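Local coordinates for protein Poly(A) ribonuclease POP2 (Saccharomyces cerevisiae, PDB 1UOC) that degrades mRNA poly(A) tails from the 3' end, probably as a catalytic subunit of the CCR4-NOT complex, this chain being the protein's RNase D domain, at residues 8-11 / 12-15; 61-64 / 65-69; 111-115 / 116-120; 134-138 / 139-143. All coordinates share one frame; numbering follows the deposited sequence.

Contact 1: 8-11 / 12-15; sequences LPPP and NYLF
Between Pro-10 and Tyr-13 the chain leaves an extended proline run for a short 3-10 turn, and two i to i+3 bonds close it: Tyr-13 N donates to Pro-10 O at 2.9 Å, with an N-H...O angle of 160°, and Leu-14 N to Pro-11 O at 3.1 Å. Pro-10 also meets Tyr-13 through its side chain. Its pyrrolidine ring lies over one face of the phenol ring, CD standing 3.9 Å from the centroid of the Tyr-13 ring in a CH-pi contact only 19° off the normal. CB, CG and CD of this proline all lie against aromatic carbons of that ring, and the CH-pi contact is thus built round the turn. The tyrosine ring gets there because Tyr-13 CG is anti to its own carbonyl carbon (chi1 -77°), which swings the ring back alongside the prolines. Pro-9 adds a looser touch, its CB 4.2 Å from Tyr-13 CD1, while its CG lies 4.4 Å from Leu-14 CD2. At the far end of the ring, Tyr-13 OH is hydrogen-bonded to the backbone N of Lys-92. The turn precedes strand 17-19, an outermost strand of the mixed sheet; Pro-9 and Leu-14 rest on Leu-256 of helix 247-264, and Leu-14 also reaches Leu-252 of that helix and the loop residues Phe-241 and Phe-244.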
loop_
_atom_site.group_PDB
_atom_site.type_symbol
_atom_site.label_atom_id
_atom_site.label_comp_id
_atom_site.label_asym_id
_atom_site.label_seq_id
_atom_site.Cartn_x
_atom_site.Cartn_y
_atom_site.Cartn_z
ATOM N N LEU A 8 8.651 3.825 -19.473
ATOM C CA LEU A 8 8.265 5.160 -19.053
ATOM C C LEU A 8 6.776 5.379 -19.248
ATOM O O LEU A 8 6.308 5.591 -20.361
ATOM C CB LEU A 8 9.047 6.211 -19.844
ATOM C CG LEU A 8 8.792 7.681 -19.489
ATOM C CD1 LEU A 8 8.977 7.901 -17.990
ATOM C CD2 LEU A 8 9.756 8.567 -20.278
ATOM N N PRO A 9 6.010 5.340 -18.153
ATOM C CA PRO A 9 4.560 5.534 -18.194
ATOM C C PRO A 9 4.249 6.945 -18.658
ATOM O O PRO A 9 5.103 7.831 -18.563
ATOM C CB PRO A 9 4.137 5.345 -16.735
ATOM C CG PRO A 9 5.249 4.547 -16.133
ATOM C CD PRO A 9 6.466 5.147 -16.768
ATOM N N PRO A 10 3.026 7.177 -19.164
ATOM C CA PRO A 10 2.679 8.534 -19.611
ATOM C C PRO A 10 3.006 9.498 -18.464
ATOM O O PRO A 10 2.683 9.226 -17.309
ATOM C CB PRO A 10 1.178 8.432 -19.877
ATOM C CG PRO A 10 1.035 7.005 -20.357
ATOM C CD PRO A 10 1.909 6.241 -19.392
ATOM N N PRO A 11 3.646 10.639 -18.769
ATOM C CA PRO A 11 4.029 11.642 -17.766
ATOM C C PRO A 11 3.030 11.970 -16.663
ATOM O O PRO A 11 3.403 12.014 -15.491
ATOM C CB PRO A 11 4.361 12.865 -18.620
ATOM C CG PRO A 11 4.940 12.250 -19.833
ATOM C CD PRO A 11 3.967 11.126 -20.123
ATOM N N ASN A 12 1.773 12.202 -17.022
ATOM C CA ASN A 12 0.764 12.553 -16.028
ATOM C C ASN A 12 0.416 11.445 -15.026
ATOM O O ASN A 12 -0.308 11.676 -14.060
ATOM C CB ASN A 12 -0.490 13.098 -16.741
ATOM C CG ASN A 12 -1.765 12.336 -16.393
ATOM O OD1 ASN A 12 -2.020 11.255 -16.936
ATOM N ND2 ASN A 12 -2.578 12.904 -15.491
ATOM N N TYR A 13 0.939 10.245 -15.245
ATOM C CA TYR A 13 0.690 9.145 -14.323
ATOM C C TYR A 13 1.593 9.307 -13.103
ATOM O O TYR A 13 1.304 8.769 -12.030
ATOM C CB TYR A 13 1.013 7.789 -14.963
ATOM C CG TYR A 13 -0.001 7.239 -15.933
ATOM C CD1 TYR A 13 0.004 5.884 -16.260
ATOM C CD2 TYR A 13 -0.955 8.055 -16.528
ATOM C CE1 TYR A 13 -0.922 5.350 -17.154
ATOM C CE2 TYR A 13 -1.885 7.532 -17.428
ATOM C CZ TYR A 13 -1.860 6.180 -17.730
ATOM O OH TYR A 13 -2.787 5.647 -18.592
ATOM N N LEU A 14 2.686 10.047 -13.269
ATOM C CA LEU A 14 3.651 10.233 -12.194
ATOM C C LEU A 14 3.463 11.524 -11.394
ATOM O O LEU A 14 4.416 12.247 -11.111
ATOM C CB LEU A 14 5.065 10.161 -12.776
ATOM C CG LEU A 14 5.299 9.002 -13.765
ATOM C CD1 LEU A 14 6.720 9.067 -14.320
ATOM C CD2 LEU A 14 5.045 7.659 -13.075
ATOM N N PHE A 15 2.218 11.793 -11.021
ATOM C CA PHE A 15 1.870 12.971 -10.244
ATOM C C PHE A 15 1.178 12.486 -8.973
ATOM O O PHE A 15 0.244 11.688 -9.048
ATOM C CB PHE A 15 0.912 13.860 -11.047
ATOM C CG PHE A 15 0.273 14.944 -10.230
ATOM C CD1 PHE A 15 1.024 16.029 -9.784
ATOM C CD2 PHE A 15 -1.067 14.859 -9.864
ATOM C CE1 PHE A 15 0.448 17.018 -8.975
ATOM C CE2 PHE A 15 -1.658 15.841 -9.054
ATOM C CZ PHE A 15 -0.897 16.923 -8.607
#

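Contact 2: 61-64 / 65-69; sequences KVDY and HYQTM
Residues 61-64 and 65-69 form one continuous alpha-helix, with i to i+4 backbone bonds running from Lys-61 O to His-65 N through to Tyr-64 O and Thr-68 N; the last measures 2.8 Å. Tyr-64 O takes a second bond from the same residue, Thr-68 OG1 donating to it at 2.7 Å. The two donors approach from opposite faces of the Tyr-64 carbonyl plane, so this oxygen is gripped from both. Thr-68 can do this because OG1 is anti to its own carbonyl carbon (chi1 -64°) and points back down the helix. The same hydroxyl oxygen sits over one face of the Tyr-64 ring, 3.2 Å above the plane and displaced toward the rim, nearest CZ. A valine in place of Thr-68 would probably leave Tyr-64 O with the backbone N-H alone and take the hydroxyl oxygen away from the ring face. One turn earlier, His-65 folds back over Lys-61: its CD2 comes 2.9 Å from Lys-61 O, and NE2 is 4.0 Å from Lys-61 CD. On the side facing the protein, Val-62 and Tyr-66 pack on Tyr-283 and on Lys-183 of helix 183-193, while Thr-68 and Met-69 touch Tyr-165, at the start of helix 165-174.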
loop_
_atom_site.group_PDB
_atom_site.type_symbol
_atom_site.label_atom_id
_atom_site.label_comp_id
_atom_site.label_asym_id
_atom_site.label_seq_id
_atom_site.Cartn_x
_atom_site.Cartn_y
_atom_site.Cartn_z
ATOM N N LYS A 61 8.003 -19.309 11.736
ATOM C CA LYS A 61 8.419 -17.952 11.389
ATOM C C LYS A 61 7.204 -17.082 11.107
ATOM O O LYS A 61 7.230 -15.867 11.309
ATOM C CB LYS A 61 9.342 -17.965 10.164
ATOM C CG LYS A 61 10.812 -17.731 10.503
ATOM C CD LYS A 61 11.020 -16.351 11.132
ATOM C CE LYS A 61 12.452 -16.156 11.622
ATOM N NZ LYS A 61 12.768 -17.010 12.802
ATOM N N VAL A 62 6.137 -17.723 10.642
ATOM C CA VAL A 62 4.902 -17.030 10.328
ATOM C C VAL A 62 4.190 -16.552 11.596
ATOM O O VAL A 62 3.611 -15.463 11.621
ATOM C CB VAL A 62 3.963 -17.948 9.511
ATOM C CG1 VAL A 62 2.565 -17.343 9.429
ATOM C CG2 VAL A 62 4.534 -18.146 8.117
ATOM N N ASP A 63 4.239 -17.359 12.650
ATOM C CA ASP A 63 3.587 -16.981 13.892
ATOM C C ASP A 63 4.417 -15.924 14.612
ATOM O O ASP A 63 3.904 -15.186 15.457
ATOM C CB ASP A 63 3.390 -18.198 14.792
ATOM C CG ASP A 63 2.073 -18.145 15.545
ATOM O OD1 ASP A 63 1.010 -18.178 14.881
ATOM O OD2 ASP A 63 2.102 -18.062 16.791
ATOM N N TYR A 64 5.702 -15.855 14.274
ATOM C CA TYR A 64 6.580 -14.861 14.874
ATOM C C TYR A 64 6.302 -13.504 14.232
ATOM O O TYR A 64 6.170 -12.499 14.928
ATOM C CB TYR A 64 8.058 -15.216 14.675
ATOM C CG TYR A 64 8.968 -14.132 15.207
ATOM C CD1 TYR A 64 8.941 -13.778 16.556
ATOM C CD2 TYR A 64 9.790 -13.397 14.352
ATOM C CE1 TYR A 64 9.698 -12.717 17.045
ATOM C CE2 TYR A 64 10.557 -12.328 14.831
ATOM C CZ TYR A 64 10.502 -11.994 16.179
ATOM O OH TYR A 64 11.226 -10.927 16.666
ATOM N N HIS A 65 6.214 -13.482 12.902
ATOM C CA HIS A 65 5.940 -12.244 12.174
ATOM C C HIS A 65 4.605 -11.643 12.604
ATOM O O HIS A 65 4.501 -10.432 12.824
ATOM C CB HIS A 65 5.928 -12.499 10.658
ATOM C CG HIS A 65 7.279 -12.807 10.088
ATOM N ND1 HIS A 65 8.384 -12.020 10.329
ATOM C CD2 HIS A 65 7.698 -13.812 9.281
ATOM C CE1 HIS A 65 9.428 -12.526 9.695
ATOM N NE2 HIS A 65 9.040 -13.612 9.053
ATOM N N TYR A 66 3.586 -12.490 12.723
ATOM C CA TYR A 66 2.271 -12.028 13.139
ATOM C C TYR A 66 2.275 -11.498 14.577
ATOM O O TYR A 66 1.656 -10.475 14.867
ATOM C CB TYR A 66 1.241 -13.153 13.015
ATOM C CG TYR A 66 0.004 -12.881 13.832
ATOM C CD1 TYR A 66 -0.859 -11.834 13.503
ATOM C CD2 TYR A 66 -0.240 -13.594 15.004
ATOM C CE1 TYR A 66 -1.927 -11.493 14.334
ATOM C CE2 TYR A 66 -1.302 -13.267 15.834
ATOM C CZ TYR A 66 -2.142 -12.214 15.501
ATOM O OH TYR A 66 -3.168 -11.872 16.357
ATOM N N GLN A 67 2.962 -12.200 15.474
ATOM C CA GLN A 67 3.034 -11.787 16.874
ATOM C C GLN A 67 3.840 -10.512 17.055
ATOM O O GLN A 67 3.560 -9.710 17.943
ATOM C CB GLN A 67 3.642 -12.904 17.734
ATOM C CG GLN A 67 2.617 -13.914 18.231
ATOM C CD GLN A 67 1.523 -13.256 19.054
ATOM O OE1 GLN A 67 0.514 -13.883 19.380
ATOM N NE2 GLN A 67 1.721 -11.983 19.397
ATOM N N THR A 68 4.846 -10.339 16.208
ATOM C CA THR A 68 5.702 -9.164 16.245
ATOM C C THR A 68 4.871 -7.977 15.794
ATOM O O THR A 68 4.980 -6.875 16.327
ATOM C CB THR A 68 6.896 -9.319 15.275
ATOM O OG1 THR A 68 7.729 -10.402 15.706
ATOM C CG2 THR A 68 7.714 -8.034 15.216
ATOM N N MET A 69 4.032 -8.221 14.796
ATOM C CA MET A 69 3.186 -7.176 14.248
ATOM C C MET A 69 2.058 -6.800 15.198
ATOM O O MET A 69 1.750 -5.624 15.364
ATOM C CB MET A 69 2.623 -7.622 12.895
ATOM C CG MET A 69 1.673 -6.620 12.255
ATOM S SD MET A 69 -0.011 -7.236 12.219
ATOM C CE MET A 69 -0.639 -6.689 13.754
#

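Contact 3: 111-115 / 116-120; sequences EIMST and ESLEL
Glu-116 touches Ser-114 through its CB, 3.7 Å from the serine OG, as the chain enters helix 115-123. Next comes Ser-117. With OG anti to its carbonyl carbon (chi1 -64°), Ser-117 turns its hydroxyl back toward Ser-114, and the two OG atoms share a hydrogen bond of 3.2 Å in which either hydroxyl could be the donor. Ser-117 N also makes a weak bond to Ser-114 O. Ser-114 is the N-cap residue of this helix, and its own hydroxyl lies beside the first turn, with OG 3.2 Å from Ser-117 N. At Leu-118 the regular alpha-helical pattern sets in: N donates to Ser-114 O at 3.0 Å, nearly straight at 171° and in the carbonyl plane. The leucine side chain leans back across the cap to Met-113, the residue just before it, with Leu-118 CG 3.6 Å from Met-113 CB. This apolar pairing spans the N-cap from the residue preceding it to the fourth residue beyond, a hydrophobic staple. Glu-119 follows with its N bonded to Thr-115 O at 2.8 Å; its CB and CG bend over that same oxygen, and its carboxylate forms a salt bridge through OE1 with Arg-122, one turn further along.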
loop_
_atom_site.group_PDB
_atom_site.type_symbol
_atom_site.label_atom_id
_atom_site.label_comp_id
_atom_site.label_asym_id
_atom_site.label_seq_id
_atom_site.Cartn_x
_atom_site.Cartn_y
_atom_site.Cartn_z
ATOM N N GLU A 111 6.815 12.118 22.716
ATOM C CA GLU A 111 8.210 11.696 22.842
ATOM C C GLU A 111 8.481 10.251 22.409
ATOM O O GLU A 111 9.370 9.597 22.948
ATOM C CB GLU A 111 8.616 11.886 24.302
ATOM C CG GLU A 111 10.058 12.239 24.546
ATOM C CD GLU A 111 10.196 13.292 25.630
ATOM O OE1 GLU A 111 9.436 13.225 26.623
ATOM O OE2 GLU A 111 11.064 14.181 25.497
ATOM N N ILE A 112 7.745 9.777 21.410
ATOM C CA ILE A 112 7.848 8.395 20.922
ATOM C C ILE A 112 8.972 8.014 19.934
ATOM O O ILE A 112 9.079 6.846 19.551
ATOM C CB ILE A 112 6.453 7.943 20.323
ATOM C CG1 ILE A 112 5.446 7.723 21.461
ATOM C CG2 ILE A 112 6.576 6.656 19.510
ATOM C CD1 ILE A 112 4.903 8.996 22.090
ATOM N N MET A 113 9.829 8.952 19.535
ATOM C CA MET A 113 10.886 8.590 18.581
ATOM C C MET A 113 12.341 8.921 18.900
ATOM O O MET A 113 12.634 9.746 19.768
ATOM C CB MET A 113 10.560 9.165 17.206
ATOM C CG MET A 113 9.581 8.337 16.409
ATOM S SD MET A 113 9.291 9.057 14.789
ATOM C CE MET A 113 7.963 10.227 15.194
ATOM N N SER A 114 13.241 8.258 18.168
ATOM C CA SER A 114 14.681 8.460 18.302
ATOM C C SER A 114 15.059 9.518 17.272
ATOM O O SER A 114 14.325 9.732 16.309
ATOM C CB SER A 114 15.445 7.164 18.012
ATOM O OG SER A 114 15.455 6.861 16.630
ATOM N N THR A 115 16.198 10.173 17.465
ATOM C CA THR A 115 16.623 11.222 16.544
ATOM C C THR A 115 17.077 10.651 15.205
ATOM O O THR A 115 17.108 11.352 14.195
ATOM C CB THR A 115 17.756 12.085 17.158
ATOM O OG1 THR A 115 19.033 11.613 16.710
ATOM C CG2 THR A 115 17.701 12.014 18.680
ATOM N N GLU A 116 17.431 9.373 15.212
ATOM C CA GLU A 116 17.863 8.679 14.004
ATOM C C GLU A 116 16.651 8.535 13.088
ATOM O O GLU A 116 16.744 8.725 11.878
ATOM C CB GLU A 116 18.415 7.296 14.373
ATOM C CG GLU A 116 18.859 6.428 13.205
ATOM C CD GLU A 116 19.630 5.189 13.662
ATOM O OE1 GLU A 116 20.714 5.347 14.271
ATOM O OE2 GLU A 116 19.155 4.056 13.417
ATOM N N SER A 117 15.512 8.212 13.686
ATOM C CA SER A 117 14.272 8.053 12.944
ATOM C C SER A 117 13.720 9.402 12.511
ATOM O O SER A 117 13.350 9.591 11.354
ATOM C CB SER A 117 13.230 7.338 13.803
ATOM O OG SER A 117 13.644 6.021 14.108
ATOM N N LEU A 118 13.667 10.342 13.447
ATOM C CA LEU A 118 13.145 11.663 13.148
ATOM C C LEU A 118 13.997 12.376 12.105
ATOM O O LEU A 118 13.466 13.061 11.229
ATOM C CB LEU A 118 13.028 12.485 14.436
ATOM C CG LEU A 118 11.971 11.901 15.389
ATOM C CD1 LEU A 118 12.026 12.585 16.742
ATOM C CD2 LEU A 118 10.599 12.051 14.765
ATOM N N GLU A 119 15.311 12.206 12.179
ATOM C CA GLU A 119 16.189 12.834 11.202
ATOM C C GLU A 119 16.044 12.099 9.875
ATOM O O GLU A 119 16.129 12.700 8.804
ATOM C CB GLU A 119 17.644 12.802 11.687
ATOM C CG GLU A 119 17.938 13.840 12.765
ATOM C CD GLU A 119 17.840 15.270 12.243
ATOM O OE1 GLU A 119 18.890 15.847 11.887
ATOM O OE2 GLU A 119 16.713 15.808 12.174
ATOM N N LEU A 120 15.810 10.795 9.959
ATOM C CA LEU A 120 15.626 9.975 8.772
ATOM C C LEU A 120 14.388 10.513 8.048
ATOM O O LEU A 120 14.436 10.826 6.856
ATOM C CB LEU A 120 15.412 8.514 9.177
ATOM C CG LEU A 120 16.141 7.429 8.378
ATOM C CD1 LEU A 120 15.886 6.071 9.025
ATOM C CD2 LEU A 120 15.668 7.435 6.927
#

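Contact 4: 134-138 / 139-143; sequences LGIDV and FEFSQ
The N-terminal cap of helix 138-146 is made by Asp-137, whose carboxylate reaches forward to the first turn. OD1 accepts from Glu-140 N at 3.0 Å, with an N-H...O angle of 160°, through its anti lone pair on the side away from OD2. CG is anti to the backbone N of Asp-137 (chi1 174°), which brings OD1 in front of the helix end; it also lies 3.0 Å from Phe-139 N. This is the classic aspartate N-cap, in which the negative charge probably also interacts favourably with the helix dipole. A leucine in place of Asp-137 would probably leave Glu-140 N without its capping acceptor and deprive the helix end of the charge facing it. The backbone carries the cap onward, with Phe-141 N bonded to Asp-137 O at 3.1 Å and Ser-142 N to Val-138 O at 3.0 Å. Glu-140 OE1 stands 4.5 Å from Asp-137 OD1, a like-charged pair, while its OE2 is hydrogen-bonded to Tyr-25 OH. Before the cap, Ile-136 lies beside Phe-141, though the position of its CD1 is doubtful. The Phe-141 ring makes edge-to-face contacts with Phe-102, on strand 99-103, and with Phe-104.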
loop_
_atom_site.group_PDB
_atom_site.type_symbol
_atom_site.label_atom_id
_atom_site.label_comp_id
_atom_site.label_asym_id
_atom_site.label_seq_id
_atom_site.Cartn_x
_atom_site.Cartn_y
_atom_site.Cartn_z
ATOM N N LEU A 134 -2.016 20.773 9.867
ATOM C CA LEU A 134 -2.944 20.419 8.800
ATOM C C LEU A 134 -3.110 18.920 8.617
ATOM O O LEU A 134 -3.861 18.480 7.756
ATOM C CB LEU A 134 -2.484 21.054 7.492
ATOM C CG LEU A 134 -2.336 22.579 7.547
ATOM C CD1 LEU A 134 -1.920 23.093 6.203
ATOM C CD2 LEU A 134 -3.646 23.221 7.970
ATOM N N GLY A 135 -2.411 18.145 9.438
ATOM C CA GLY A 135 -2.479 16.698 9.349
ATOM C C GLY A 135 -3.891 16.202 9.536
ATOM O O GLY A 135 -4.640 16.740 10.339
ATOM N N ILE A 136 -4.259 15.164 8.802
ATOM C CA ILE A 136 -5.608 14.652 8.906
ATOM C C ILE A 136 -5.774 13.708 10.090
ATOM O O ILE A 136 -4.805 13.072 10.548
ATOM C CB ILE A 136 -6.043 13.928 7.613
ATOM C CG1 ILE A 136 -5.640 12.475 7.674
ATOM C CG2 ILE A 136 -5.404 14.573 6.391
ATOM C CD1 ILE A 136 -6.764 11.589 7.287
ATOM N N ASP A 137 -7.008 13.623 10.582
ATOM C CA ASP A 137 -7.326 12.758 11.712
ATOM C C ASP A 137 -7.549 11.329 11.217
ATOM O O ASP A 137 -8.389 11.087 10.344
ATOM C CB ASP A 137 -8.565 13.305 12.436
ATOM C CG ASP A 137 -9.055 12.386 13.527
ATOM O OD1 ASP A 137 -9.866 11.486 13.221
ATOM O OD2 ASP A 137 -8.621 12.559 14.687
ATOM N N VAL A 138 -6.809 10.382 11.786
ATOM C CA VAL A 138 -6.905 8.996 11.346
ATOM C C VAL A 138 -8.284 8.345 11.427
ATOM O O VAL A 138 -8.615 7.534 10.572
ATOM C CB VAL A 138 -5.852 8.085 12.054
ATOM C CG1 VAL A 138 -6.351 7.626 13.408
ATOM C CG2 VAL A 138 -5.542 6.888 11.175
ATOM N N PHE A 139 -9.097 8.673 12.425
ATOM C CA PHE A 139 -10.428 8.065 12.486
ATOM C C PHE A 139 -11.303 8.570 11.329
ATOM O O PHE A 139 -12.037 7.800 10.707
ATOM C CB PHE A 139 -11.138 8.379 13.808
ATOM C CG PHE A 139 -12.550 7.855 13.861
ATOM C CD1 PHE A 139 -12.792 6.490 13.989
ATOM C CD2 PHE A 139 -13.641 8.714 13.702
ATOM C CE1 PHE A 139 -14.098 5.984 13.956
ATOM C CE2 PHE A 139 -14.955 8.212 13.666
ATOM C CZ PHE A 139 -15.179 6.851 13.791
ATOM N N GLU A 140 -11.223 9.868 11.055
ATOM C CA GLU A 140 -11.994 10.487 9.985
ATOM C C GLU A 140 -11.617 9.851 8.658
ATOM O O GLU A 140 -12.475 9.599 7.812
ATOM C CB GLU A 140 -11.701 11.988 9.938
ATOM C CG GLU A 140 -12.928 12.859 9.772
ATOM C CD GLU A 140 -12.620 14.344 9.919
ATOM O OE1 GLU A 140 -12.116 14.748 10.993
ATOM O OE2 GLU A 140 -12.885 15.108 8.962
ATOM N N PHE A 141 -10.317 9.599 8.492
ATOM C CA PHE A 141 -9.790 8.979 7.284
ATOM C C PHE A 141 -10.329 7.567 7.140
ATOM O O PHE A 141 -10.804 7.190 6.071
ATOM C CB PHE A 141 -8.254 8.923 7.324
ATOM C CG PHE A 141 -7.644 8.073 6.230
ATOM C CD1 PHE A 141 -7.393 8.608 4.964
ATOM C CD2 PHE A 141 -7.378 6.718 6.451
ATOM C CE1 PHE A 141 -6.890 7.810 3.933
ATOM C CE2 PHE A 141 -6.877 5.913 5.431
ATOM C CZ PHE A 141 -6.635 6.465 4.163
ATOM N N SER A 142 -10.260 6.787 8.217
ATOM C CA SER A 142 -10.721 5.406 8.162
ATOM C C SER A 142 -12.205 5.347 7.830
ATOM O O SER A 142 -12.651 4.461 7.106
ATOM C CB SER A 142 -10.430 4.682 9.490
ATOM O OG SER A 142 -11.479 4.844 10.429
ATOM N N GLN A 143 -12.972 6.296 8.349
ATOM C CA GLN A 143 -14.403 6.317 8.081
ATOM C C GLN A 143 -14.631 6.557 6.584
ATOM O O GLN A 143 -15.457 5.899 5.966
ATOM C CB GLN A 143 -15.080 7.410 8.911
ATOM C CG GLN A 143 -16.600 7.306 8.943
ATOM C CD GLN A 143 -17.091 5.997 9.555
ATOM O OE1 GLN A 143 -16.725 5.646 10.685
ATOM N NE2 GLN A 143 -17.929 5.273 8.812
#

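All four contacts are local and follow in series along the chain; none nests in or crosses another, and no two touch. Contact 1 closes the turn leading into the edge strand 17-19 and rests that turn on helix 247-264. Contact 2 comes next, in the first turns of helix 61-73, about 37 Å from contact 1 between centres and on the opposite side of the chain's centre. Contact 3 ends the loop after strand 99-103 by starting helix 115-123, and contact 4 turns the chain from helix 128-134 into helix 138-146. Their centres lie about 23 Å apart. Together, contacts 2, 3 and 4 mark helix beginnings around the mixed sheet of this DEDD-type nuclease domain.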